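PelD (Pseudomonas aeruginosa, PDB 4EU0) binds the second messenger cyclic di-GMP as a membrane-protein effector involved in pellicle formation, this chain comprising its GAF and GGDEF domains. Local coordinates at residues A26-V31 and P59-G64; R116-L121 and D148-D153; L138-A143 and R179-P184; S168-R173 and L230-S235. All coordinates share one frame; numbering follows the deposited sequence.

Interaction 1: residues A26-V31 and P59-G64; sequences ALAETV and PLATLG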
# COMPACT_ATOMS: atom_id res chain seq x y z
N ALA A 26 3.66 -9.00 -17.84
CA ALA A 26 5.09 -8.74 -17.85
C ALA A 26 5.81 -9.08 -16.54
O ALA A 26 6.99 -9.43 -16.55
CB ALA A 26 5.35 -7.28 -18.22
N LEU A 27 5.09 -8.99 -15.43
CA LEU A 27 5.70 -9.20 -14.12
C LEU A 27 5.16 -10.42 -13.38
O LEU A 27 5.46 -10.61 -12.20
CB LEU A 27 5.61 -7.93 -13.27
CG LEU A 27 6.79 -7.00 -13.58
CD1 LEU A 27 6.34 -5.57 -13.77
CD2 LEU A 27 7.86 -7.10 -12.51
N ALA A 28 4.41 -11.26 -14.09
CA ALA A 28 3.81 -12.47 -13.52
C ALA A 28 4.82 -13.36 -12.81
O ALA A 28 4.56 -13.84 -11.70
CB ALA A 28 3.08 -13.25 -14.60
N GLU A 29 5.98 -13.59 -13.45
CA GLU A 29 7.03 -14.42 -12.86
C GLU A 29 7.57 -13.82 -11.56
O GLU A 29 7.80 -14.54 -10.59
CB GLU A 29 8.16 -14.71 -13.88
CG GLU A 29 9.26 -13.65 -14.00
CD GLU A 29 8.84 -12.46 -14.86
OE1 GLU A 29 8.84 -12.58 -16.10
OE2 GLU A 29 8.54 -11.39 -14.28
N THR A 30 7.73 -12.50 -11.56
CA THR A 30 8.19 -11.77 -10.38
C THR A 30 7.15 -11.81 -9.26
O THR A 30 7.50 -12.00 -8.09
CB THR A 30 8.55 -10.31 -10.75
OG1 THR A 30 9.66 -10.32 -11.66
CG2 THR A 30 8.90 -9.50 -9.51
N VAL A 31 5.89 -11.62 -9.63
CA VAL A 31 4.79 -11.64 -8.66
C VAL A 31 4.72 -13.01 -7.99
O VAL A 31 4.71 -13.12 -6.76
CB VAL A 31 3.42 -11.27 -9.30
CG1 VAL A 31 2.27 -11.49 -8.31
CG2 VAL A 31 3.42 -9.83 -9.79
N PRO A 59 -2.13 -20.53 -17.36
CA PRO A 59 -1.33 -19.97 -16.26
C PRO A 59 -0.40 -18.85 -16.72
O PRO A 59 0.27 -18.99 -17.74
CB PRO A 59 -0.51 -21.18 -15.76
CG PRO A 59 -1.08 -22.39 -16.46
CD PRO A 59 -1.66 -21.88 -17.74
N LEU A 60 -0.38 -17.75 -15.96
CA LEU A 60 0.51 -16.64 -16.26
C LEU A 60 1.95 -16.97 -15.88
O LEU A 60 2.89 -16.49 -16.51
CB LEU A 60 0.06 -15.37 -15.53
CG LEU A 60 -1.33 -14.81 -15.85
CD1 LEU A 60 -1.71 -13.74 -14.84
CD2 LEU A 60 -1.38 -14.26 -17.27
N ALA A 61 2.09 -17.78 -14.83
CA ALA A 61 3.38 -18.24 -14.32
C ALA A 61 3.14 -19.44 -13.40
O ALA A 61 2.10 -19.52 -12.74
CB ALA A 61 4.11 -17.13 -13.58
N THR A 62 4.12 -20.35 -13.36
CA THR A 62 4.02 -21.56 -12.54
C THR A 62 5.29 -21.81 -11.71
O THR A 62 6.39 -21.41 -12.10
CB THR A 62 3.72 -22.81 -13.39
OG1 THR A 62 4.79 -23.03 -14.32
CG2 THR A 62 2.42 -22.65 -14.15
N LEU A 63 5.11 -22.45 -10.56
CA LEU A 63 6.21 -22.85 -9.70
C LEU A 63 6.07 -24.33 -9.37
O LEU A 63 4.98 -24.79 -9.04
CB LEU A 63 6.23 -22.01 -8.41
CG LEU A 63 7.27 -22.39 -7.34
CD1 LEU A 63 8.64 -21.79 -7.65
CD2 LEU A 63 6.80 -21.97 -5.96
N GLY A 64 7.17 -25.07 -9.47
CA GLY A 64 7.17 -26.51 -9.27
C GLY A 64 6.43 -27.22 -10.39
O GLY A 64 6.17 -26.63 -11.44

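Interaction 2: residues R116-L121 and D148-D153; sequences RILALL and DLLQSD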
# COMPACT_ATOMS: atom_id res chain seq x y z
N ARG A 116 -11.59 -5.20 -6.64
CA ARG A 116 -11.46 -5.90 -7.92
C ARG A 116 -10.42 -7.02 -7.81
O ARG A 116 -9.29 -6.78 -7.40
CB ARG A 116 -11.05 -4.91 -9.03
CG ARG A 116 -11.44 -5.34 -10.46
CD ARG A 116 -11.59 -4.12 -11.35
NE ARG A 116 -11.37 -4.40 -12.77
CZ ARG A 116 -11.37 -3.47 -13.72
NH1 ARG A 116 -11.60 -2.20 -13.41
NH2 ARG A 116 -11.16 -3.80 -14.99
N ILE A 117 -10.84 -8.24 -8.13
CA ILE A 117 -9.93 -9.39 -8.12
C ILE A 117 -9.20 -9.39 -9.46
O ILE A 117 -9.81 -9.68 -10.50
CB ILE A 117 -10.68 -10.74 -7.98
CG1 ILE A 117 -11.92 -10.64 -7.07
CG2 ILE A 117 -9.73 -11.88 -7.61
CD1 ILE A 117 -11.69 -10.25 -5.65
N LEU A 118 -7.92 -9.05 -9.44
CA LEU A 118 -7.11 -8.97 -10.65
C LEU A 118 -6.54 -10.32 -11.05
O LEU A 118 -6.43 -10.61 -12.24
CB LEU A 118 -5.95 -7.99 -10.45
CG LEU A 118 -6.19 -6.48 -10.63
CD1 LEU A 118 -7.19 -5.92 -9.63
CD2 LEU A 118 -4.86 -5.77 -10.49
N ALA A 119 -6.20 -11.13 -10.04
CA ALA A 119 -5.45 -12.37 -10.25
C ALA A 119 -5.68 -13.35 -9.11
O ALA A 119 -6.22 -12.99 -8.06
CB ALA A 119 -3.96 -12.07 -10.38
N LEU A 120 -5.27 -14.59 -9.33
CA LEU A 120 -5.43 -15.65 -8.35
C LEU A 120 -4.11 -16.39 -8.16
O LEU A 120 -3.48 -16.79 -9.14
CB LEU A 120 -6.54 -16.60 -8.83
CG LEU A 120 -6.92 -17.89 -8.11
CD1 LEU A 120 -8.24 -18.39 -8.66
CD2 LEU A 120 -5.86 -18.93 -8.32
N LEU A 121 -3.69 -16.57 -6.91
CA LEU A 121 -2.59 -17.48 -6.58
C LEU A 121 -3.20 -18.81 -6.14
O LEU A 121 -3.94 -18.84 -5.16
CB LEU A 121 -1.71 -16.91 -5.46
CG LEU A 121 -0.64 -17.84 -4.86
CD1 LEU A 121 0.51 -18.05 -5.83
CD2 LEU A 121 -0.11 -17.31 -3.53
N ASP A 148 -2.62 -3.52 -5.93
CA ASP A 148 -2.64 -2.05 -6.00
C ASP A 148 -1.61 -1.52 -6.98
O ASP A 148 -1.89 -0.60 -7.75
CB ASP A 148 -2.33 -1.43 -4.64
CG ASP A 148 -3.42 -1.66 -3.63
OD1 ASP A 148 -4.52 -2.13 -4.01
OD2 ASP A 148 -3.16 -1.35 -2.44
N LEU A 149 -0.42 -2.10 -6.92
CA LEU A 149 0.69 -1.69 -7.75
C LEU A 149 0.41 -1.87 -9.25
O LEU A 149 0.86 -1.08 -10.08
CB LEU A 149 1.98 -2.40 -7.32
CG LEU A 149 2.60 -1.92 -6.00
CD1 LEU A 149 3.80 -2.77 -5.62
CD2 LEU A 149 3.00 -0.45 -6.07
N LEU A 150 -0.37 -2.90 -9.58
CA LEU A 150 -0.73 -3.19 -10.96
C LEU A 150 -1.74 -2.20 -11.55
O LEU A 150 -1.85 -2.06 -12.77
CB LEU A 150 -1.25 -4.63 -11.09
CG LEU A 150 -0.29 -5.75 -10.69
CD1 LEU A 150 -1.02 -7.08 -10.63
CD2 LEU A 150 0.89 -5.83 -11.66
N GLN A 151 -2.45 -1.48 -10.68
CA GLN A 151 -3.51 -0.57 -11.10
C GLN A 151 -3.05 0.82 -11.56
O GLN A 151 -3.88 1.69 -11.85
CB GLN A 151 -4.58 -0.43 -10.01
CG GLN A 151 -5.46 -1.66 -9.82
CD GLN A 151 -6.39 -1.95 -11.00
OE1 GLN A 151 -6.11 -1.58 -12.14
NE2 GLN A 151 -7.50 -2.62 -10.72
N SER A 152 -1.74 1.03 -11.66
CA SER A 152 -1.19 2.32 -12.11
C SER A 152 -1.50 2.66 -13.58
O SER A 152 -1.39 3.82 -14.00
CB SER A 152 0.31 2.41 -11.82
OG SER A 152 1.05 1.58 -12.69
N ASP A 153 -1.90 1.65 -14.36
CA ASP A 153 -2.31 1.87 -15.75
C ASP A 153 -3.74 2.42 -15.88
O ASP A 153 -4.27 2.51 -16.99
CB ASP A 153 -2.15 0.57 -16.57
CG ASP A 153 -3.07 -0.55 -16.09
OD1 ASP A 153 -3.59 -0.48 -14.95
OD2 ASP A 153 -3.26 -1.52 -16.85

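Interaction 3: residues L138-A143 and R179-P184; sequences LLAILA and RDHGLP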
# COMPACT_ATOMS: atom_id res chain seq x y z
N LEU A 138 0.49 -13.24 5.82
CA LEU A 138 1.54 -12.62 5.02
C LEU A 138 1.26 -12.70 3.51
O LEU A 138 1.50 -11.75 2.78
CB LEU A 138 2.90 -13.19 5.42
CG LEU A 138 3.99 -13.58 4.44
CD1 LEU A 138 5.34 -13.51 5.16
CD2 LEU A 138 3.70 -15.00 3.99
N LEU A 139 0.75 -13.84 3.06
CA LEU A 139 0.34 -14.02 1.66
C LEU A 139 -0.76 -13.04 1.26
O LEU A 139 -0.72 -12.41 0.18
CB LEU A 139 -0.14 -15.45 1.44
CG LEU A 139 0.68 -16.50 0.68
CD1 LEU A 139 2.15 -16.17 0.54
CD2 LEU A 139 0.47 -17.88 1.28
N ALA A 140 -1.75 -12.89 2.14
CA ALA A 140 -2.87 -11.98 1.90
C ALA A 140 -2.40 -10.52 1.87
O ALA A 140 -2.81 -9.75 1.00
CB ALA A 140 -3.96 -12.18 2.95
N ILE A 141 -1.50 -10.17 2.79
CA ILE A 141 -0.94 -8.81 2.84
C ILE A 141 -0.21 -8.49 1.55
O ILE A 141 -0.45 -7.46 0.92
CB ILE A 141 0.02 -8.61 4.03
CG1 ILE A 141 -0.75 -8.72 5.35
CG2 ILE A 141 0.78 -7.25 3.89
CD1 ILE A 141 0.13 -8.91 6.58
N LEU A 142 0.66 -9.40 1.13
CA LEU A 142 1.43 -9.19 -0.09
C LEU A 142 0.53 -9.12 -1.32
O LEU A 142 0.71 -8.25 -2.17
CB LEU A 142 2.50 -10.29 -0.22
CG LEU A 142 3.54 -10.27 -1.34
CD1 LEU A 142 4.43 -9.02 -1.31
CD2 LEU A 142 4.40 -11.54 -1.25
N ALA A 143 -0.45 -10.03 -1.42
CA ALA A 143 -1.36 -10.06 -2.57
C ALA A 143 -2.10 -8.72 -2.76
O ALA A 143 -2.24 -8.24 -3.89
CB ALA A 143 -2.34 -11.22 -2.45
N ARG A 179 -6.88 -2.50 9.74
CA ARG A 179 -8.14 -3.13 10.14
C ARG A 179 -8.05 -4.65 10.09
O ARG A 179 -8.45 -5.34 11.03
CB ARG A 179 -9.30 -2.65 9.27
CG ARG A 179 -10.67 -3.12 9.79
CD ARG A 179 -11.76 -2.91 8.75
NE ARG A 179 -11.55 -3.72 7.55
CZ ARG A 179 -12.30 -3.65 6.45
NH1 ARG A 179 -13.32 -2.80 6.40
NH2 ARG A 179 -12.03 -4.43 5.42
N ASP A 180 -7.51 -5.15 8.98
CA ASP A 180 -7.53 -6.58 8.70
C ASP A 180 -6.32 -7.35 9.22
O ASP A 180 -6.42 -8.56 9.49
CB ASP A 180 -7.72 -6.82 7.20
CG ASP A 180 -9.05 -6.27 6.69
OD1 ASP A 180 -9.96 -6.01 7.51
OD2 ASP A 180 -9.17 -6.11 5.47
N HIS A 181 -5.19 -6.67 9.35
CA HIS A 181 -3.92 -7.34 9.68
C HIS A 181 -3.16 -6.70 10.85
O HIS A 181 -2.08 -7.17 11.22
CB HIS A 181 -3.03 -7.42 8.43
CG HIS A 181 -3.70 -8.06 7.26
ND1 HIS A 181 -3.98 -9.41 7.20
CD2 HIS A 181 -4.14 -7.53 6.09
CE1 HIS A 181 -4.57 -9.68 6.06
NE2 HIS A 181 -4.68 -8.57 5.36
N GLY A 182 -3.73 -5.64 11.42
CA GLY A 182 -3.12 -4.96 12.56
C GLY A 182 -1.77 -4.33 12.24
O GLY A 182 -0.95 -4.13 13.14
N LEU A 183 -1.55 -4.02 10.96
CA LEU A 183 -0.26 -3.45 10.53
C LEU A 183 -0.22 -1.96 10.81
O LEU A 183 -1.21 -1.27 10.62
CB LEU A 183 -0.01 -3.72 9.04
CG LEU A 183 0.13 -5.19 8.65
CD1 LEU A 183 0.50 -5.28 7.17
CD2 LEU A 183 1.15 -5.92 9.50
N PRO A 184 0.95 -1.46 11.29
CA PRO A 184 1.05 -0.05 11.64
C PRO A 184 1.31 0.88 10.46
O PRO A 184 1.94 0.49 9.47
CB PRO A 184 2.25 -0.02 12.61
CG PRO A 184 3.12 -1.15 12.14
CD PRO A 184 2.18 -2.21 11.62
O HOH W 1 -5.45 -8.21 2.60

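Interaction 4: residues S168-R173 and L230-S235; sequences SQYLKR and LLPLTS. With C2E (9,9'-[(2R,3R,3aS,5S,7aR,9R,10R,10aS,12S,14aR)-3,5,10,12-tetrahydroxy-5,12-dioxidooctahydro-2H,7H-difuro[3,2-d:3',2'-j][1,3,7,9,2,8]tetraoxadiphosphacyclododecine-2,9-diyl]bis(2-amino-1,9-dihydro-6H-purin-6-one)), chain B.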
# COMPACT_ATOMS: atom_id res chain seq x y z
N SER A 168 -4.46 8.68 -2.09
CA SER A 168 -5.75 8.07 -1.80
C SER A 168 -5.67 6.54 -1.75
O SER A 168 -6.13 5.91 -0.79
CB SER A 168 -6.79 8.52 -2.84
OG SER A 168 -8.07 8.06 -2.48
N GLN A 169 -5.08 5.96 -2.79
CA GLN A 169 -4.90 4.51 -2.83
C GLN A 169 -4.07 3.97 -1.66
O GLN A 169 -4.49 3.06 -0.98
CB GLN A 169 -4.31 4.06 -4.16
CG GLN A 169 -4.13 2.55 -4.26
CD GLN A 169 -3.35 2.11 -5.48
OE1 GLN A 169 -3.77 1.20 -6.21
NE2 GLN A 169 -2.20 2.74 -5.71
N TYR A 170 -2.88 4.54 -1.45
CA TYR A 170 -2.00 4.11 -0.38
C TYR A 170 -2.65 4.25 1.00
O TYR A 170 -2.50 3.37 1.84
CB TYR A 170 -0.66 4.86 -0.44
CG TYR A 170 0.34 4.39 -1.49
CD1 TYR A 170 1.70 4.29 -1.17
CD2 TYR A 170 -0.05 4.07 -2.79
CE1 TYR A 170 2.65 3.89 -2.13
CE2 TYR A 170 0.89 3.65 -3.75
CZ TYR A 170 2.24 3.58 -3.41
OH TYR A 170 3.17 3.17 -4.33
N LEU A 171 -3.36 5.36 1.22
CA LEU A 171 -4.07 5.56 2.49
C LEU A 171 -5.12 4.48 2.71
O LEU A 171 -5.21 3.91 3.79
CB LEU A 171 -4.70 6.95 2.54
CG LEU A 171 -5.53 7.27 3.80
CD1 LEU A 171 -4.72 7.16 5.08
CD2 LEU A 171 -6.11 8.67 3.63
N LYS A 172 -5.91 4.17 1.68
CA LYS A 172 -6.94 3.14 1.84
C LYS A 172 -6.30 1.80 2.13
O LYS A 172 -6.75 1.06 2.99
CB LYS A 172 -7.86 3.05 0.62
CG LYS A 172 -9.06 2.16 0.88
CD LYS A 172 -10.02 2.12 -0.29
CE LYS A 172 -11.24 1.28 0.06
NZ LYS A 172 -12.27 1.31 -1.01
N ARG A 173 -5.24 1.47 1.40
CA ARG A 173 -4.53 0.23 1.66
C ARG A 173 -4.00 0.18 3.08
O ARG A 173 -4.11 -0.84 3.76
CB ARG A 173 -3.39 0.03 0.66
CG ARG A 173 -2.61 -1.27 0.90
CD ARG A 173 -3.51 -2.53 0.91
NE ARG A 173 -4.18 -2.72 -0.37
CZ ARG A 173 -5.09 -3.66 -0.63
NH1 ARG A 173 -5.64 -3.73 -1.85
NH2 ARG A 173 -5.48 -4.50 0.32
N LEU A 230 1.94 10.23 4.43
CA LEU A 230 1.60 8.89 4.92
C LEU A 230 2.85 8.01 4.92
O LEU A 230 3.60 7.96 3.95
CB LEU A 230 0.51 8.26 4.04
CG LEU A 230 0.16 6.80 4.36
CD1 LEU A 230 -0.67 6.69 5.65
CD2 LEU A 230 -0.58 6.15 3.19
N LEU A 231 3.05 7.32 6.04
CA LEU A 231 4.13 6.36 6.20
C LEU A 231 3.55 4.95 6.30
O LEU A 231 3.25 4.49 7.40
CB LEU A 231 4.91 6.67 7.49
CG LEU A 231 5.69 7.99 7.58
CD1 LEU A 231 4.76 9.21 7.66
CD2 LEU A 231 6.56 7.90 8.83
N PRO A 232 3.39 4.27 5.15
CA PRO A 232 2.80 2.92 5.19
C PRO A 232 3.73 1.91 5.83
O PRO A 232 4.95 2.08 5.80
CB PRO A 232 2.61 2.58 3.70
CG PRO A 232 2.63 3.91 2.98
CD PRO A 232 3.66 4.69 3.76
N LEU A 233 3.15 0.85 6.39
CA LEU A 233 3.92 -0.27 6.91
C LEU A 233 5.08 0.18 7.80
O LEU A 233 6.19 -0.30 7.67
CB LEU A 233 4.43 -1.15 5.76
CG LEU A 233 3.35 -1.68 4.81
CD1 LEU A 233 3.97 -2.32 3.59
CD2 LEU A 233 2.47 -2.68 5.54
N THR A 234 4.79 1.10 8.71
CA THR A 234 5.81 1.72 9.54
C THR A 234 5.36 1.70 11.00
O THR A 234 4.28 2.20 11.32
CB THR A 234 6.05 3.16 9.07
OG1 THR A 234 6.62 3.11 7.76
CG2 THR A 234 7.01 3.91 10.01
N SER A 235 6.21 1.13 11.86
CA SER A 235 5.95 1.01 13.30
C SER A 235 6.00 2.37 13.98
O SER A 235 6.45 3.34 13.39
CB SER A 235 6.98 0.08 13.96
OG SER A 235 8.28 0.65 13.99
P1 C2E B . 17.67 6.49 9.37
O2P C2E B . 18.30 7.14 10.58
O1P C2E B . 17.54 7.28 8.09
O5' C2E B . 16.22 5.94 9.76
C5' C2E B . 15.99 5.20 10.95
C4' C2E B . 14.59 4.59 10.95
O4' C2E B . 13.60 5.63 11.09
C3' C2E B . 14.21 3.83 9.69
O3' C2E B . 14.57 2.44 9.70
C2' C2E B . 12.71 3.97 9.67
O2' C2E B . 12.15 3.04 10.60
C1' C2E B . 12.50 5.36 10.21
N9 C2E B . 12.49 6.36 9.11
C8 C2E B . 13.42 7.30 8.86
N7 C2E B . 13.09 8.05 7.78
C5 C2E B . 11.91 7.59 7.34
C6 C2E B . 10.99 7.91 6.24
O6 C2E B . 11.29 8.92 5.40
N1 C2E B . 9.86 7.19 6.10
C2 C2E B . 9.54 6.15 6.93
N2 C2E B . 8.39 5.49 6.70
N3 C2E B . 10.35 5.80 7.97
C4 C2E B . 11.51 6.46 8.21
P11 C2E B . 14.84 1.68 8.30
O21 C2E B . 15.07 0.20 8.59
O11 C2E B . 13.82 2.06 7.25
O5A C2E B . 16.26 2.28 7.87
C5A C2E B . 17.39 2.15 8.72
C4A C2E B . 18.55 2.93 8.11
O4A C2E B . 18.80 2.48 6.78
C3A C2E B . 18.22 4.40 7.95
O3A C2E B . 18.50 5.15 9.11
C2A C2E B . 19.08 4.83 6.79
O2A C2E B . 20.43 5.07 7.23
C1A C2E B . 19.04 3.59 5.92
N91 C2E B . 17.96 3.72 4.91
C81 C2E B . 16.77 3.09 4.90
N71 C2E B . 16.03 3.43 3.81
C51 C2E B . 16.76 4.32 3.10
C61 C2E B . 16.59 5.09 1.85
O61 C2E B . 15.46 4.99 1.10
N11 C2E B . 17.60 5.90 1.46
C21 C2E B . 18.74 6.03 2.18
N21 C2E B . 19.71 6.87 1.73
N31 C2E B . 18.96 5.35 3.33
C41 C2E B . 18.02 4.50 3.83

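Interaction 1: residues A26-V31 and P59-G64
Ala28 points its methyl group at the bulge at Leu60 and Ala61, and nearly all of the contact gathers around that one carbon. Ala28 CB stands 3.8 Å from Leu60 CB and equally near the carbonyl oxygen of the same residue, while Ala61 CB lies 4.1 Å from Ala28 CB. Ala61 also lays its methyl against the helix backbone, 3.8 Å from Ala28 O. With two alanines meeting, the chains come close: Glu29 and Ala61 have their CA atoms 5.5 Å apart, the smallest such spacing between 26-31 and 59-64. Leu60 takes part through CB and its carbonyl oxygen; its CG is turned beside its own backbone N (chi1 -61°), and the branched end stays clear of Ala28.

The solvent side is built differently. Glu29 comes nearest through its backbone N, 4.0 Å from Ala61 CB, and its side chain then leads away, the carboxylate curling back over the first helical turn. There Glu29 OE2 accepts from Thr30 N at 3.0 Å and from Thr30 OG1 at 3.0 Å, the two donors approaching from opposite faces of the carboxylate plane. This double grip holds the carboxylate against its own helix and away from the strand.

Leu60 and Ala61 both face Leu46 in a classic beta bulge, at the edge strand 61-63 of the five-stranded antiparallel GAF sheet. Leu27, at the N-cap position, packs on Leu10, Leu13 and Leu14 of helix 2-16, and Val31 rests on Leu46 of strand 43-48. Farther along, Leu63 meets Leu32 and Ala36, continuing the seam between helix 28-39 and the edge strand.

Interaction 2: residues R116-L121 and D148-D153
The flat carboxamide of Gln151 has Leu118 over one face, while the arm of Arg116 comes up beyond its nitrogen. Leu118 CD2 sits almost directly above Gln151 CD at 4.1 Å, and Leu118 CG is similarly placed above NE2. The other methyl, Leu118 CD1, makes the nearest approach, 3.5 Å from Gln151 NE2, rising steeply from the amide plane and offset past the nitrogen. Arg116 CD, by contrast, lies close to that plane beyond NE2, a loose contact at 4.4 Å from Gln151 NE2. Gln151 is bent at its second torsion (chi2 -68°), which folds the amide back toward the strand.

The same methyl that covers Gln151 CD, Leu118 CD2, also rests 3.8 Å from Leu150 CB, the two leucines sliding past each other in opposite directions. Leu150 also packs on Leu14, Pro23 and Leu24, so the leucine pair extends an apolar layer between strand 117-123 and the C-terminal end of helix 133-150 in the GAF domain.

Gln151 NE2 donates to Asp112 OD2, while Asp112 OD1 takes Arg116 N. Chemically, then, the segments meet by van der Waals contact alone; Asp112 bonds to both of them, through Gln151 NE2 and Arg116 N, and so probably steadies the amide against Leu118.

Interaction 3: residues L138-A143 and R179-P184
Ile141 and His181 both carry their gamma branch beside the backbone N, at chi1 -65° for Ile141 CG1 and -54° for His181 CG, and these settings place Ile141 CG1 over one face of the imidazole. Ile141 CG1 sits 3.6 Å from the centroid of the His181 ring, only 12° off its normal, a CH-pi contact over the face. The nearest ring atom is His181 CG, also 3.6 Å from Ile141 CG1. Asp180 CB covers the opposite face, displaced toward the rim, so the imidazole is sandwiched between carbon atoms. Ala140 CB comes at it obliquely, 4.0 Å from His181 CE1.

Beyond the ring, the extended end of Ile141 meets Leu183 tip to tip, Ile141 CD1 lying 3.7 Å from Leu183 CD1. Gly182, with positive phi, ends the helix between the two partners and lets the chain turn so that Leu183 follows His181 onto the same isoleucine. A water in the imidazole plane lies 2.9 Å from His181 NE2 and makes a weak hydrogen bond to Ala140 O, bridging the two segments.

Leu183 continues onto Leu233, while Ile141 leans on Leu3 of helix 2-16. The long GAF helix 133-150 thus packs against the C-terminal end of helix 162-181, where the GGDEF domain's first helix gives way to strand 185-192. Leu183 lies about 6 Å, side chain to side chain, from Gln1, a residue seen to bind cyclic di-GMP in this protein.

Interaction 4: residues S168-R173 and L230-S235
Leu230 fits its isopropyl end against the backbone of helix 162-181 in the alpha/beta packing of the GGDEF domain, where this helix lies across the four-stranded antiparallel sheet. With CG anti to the backbone N (chi1 174°), the side chain is carried toward the helix. Leu230 CD2 is the bump, seated on the Tyr170-Leu171 peptide in the shallow notch beside Tyr170 CB: the methyl stands 3.6 Å from Tyr170 C and 3.5 Å from Leu171 N, flanked by Tyr170 CB at 3.9 Å. On the other branch, Leu230 CD1 approaches Leu171 CD1 at 4.1 Å, the two leucines crossing at about a right angle. Pro232 fills in beside them, its CG 4.3 Å from Tyr170 CD1 at the edge of the aromatic ring, whose hydroxyl is bonded to Arg11.

The far side of the same short segment lines the cyclic di-GMP pocket together with Arg210 and Asp213, spaced as in the RxxD inhibitory site of diguanylate cyclases. Leu231 CD2 lies against one guanine's amino nitrogen N2. That N2 donates to Thr234 OG1 at 3.1 Å, and Thr234 OG1 in turn donates to Pro232 O at 2.8 Å from above the carbonyl plane.

How the interactions relate
From the N terminus, interaction 1 closes first, joining the start of helix 28-39 to the edge strand of the GAF sheet. Interaction 2 follows in series, bringing the end of helix 133-150 back to the central strand 117-123 of that same sheet. Interaction 3 opens within this loop and closes after it, so the two cross, sharing helix 133-150. Interaction 3 also crosses interaction 4, which lies on helix 162-181 and closes at the end of strand 225-231. The salt bridge between Asp148 and Arg173 connects interactions 2 and 4 across the domains, and Pro184 with Thr234 joins interactions 3 and 4 beside the ligand pocket.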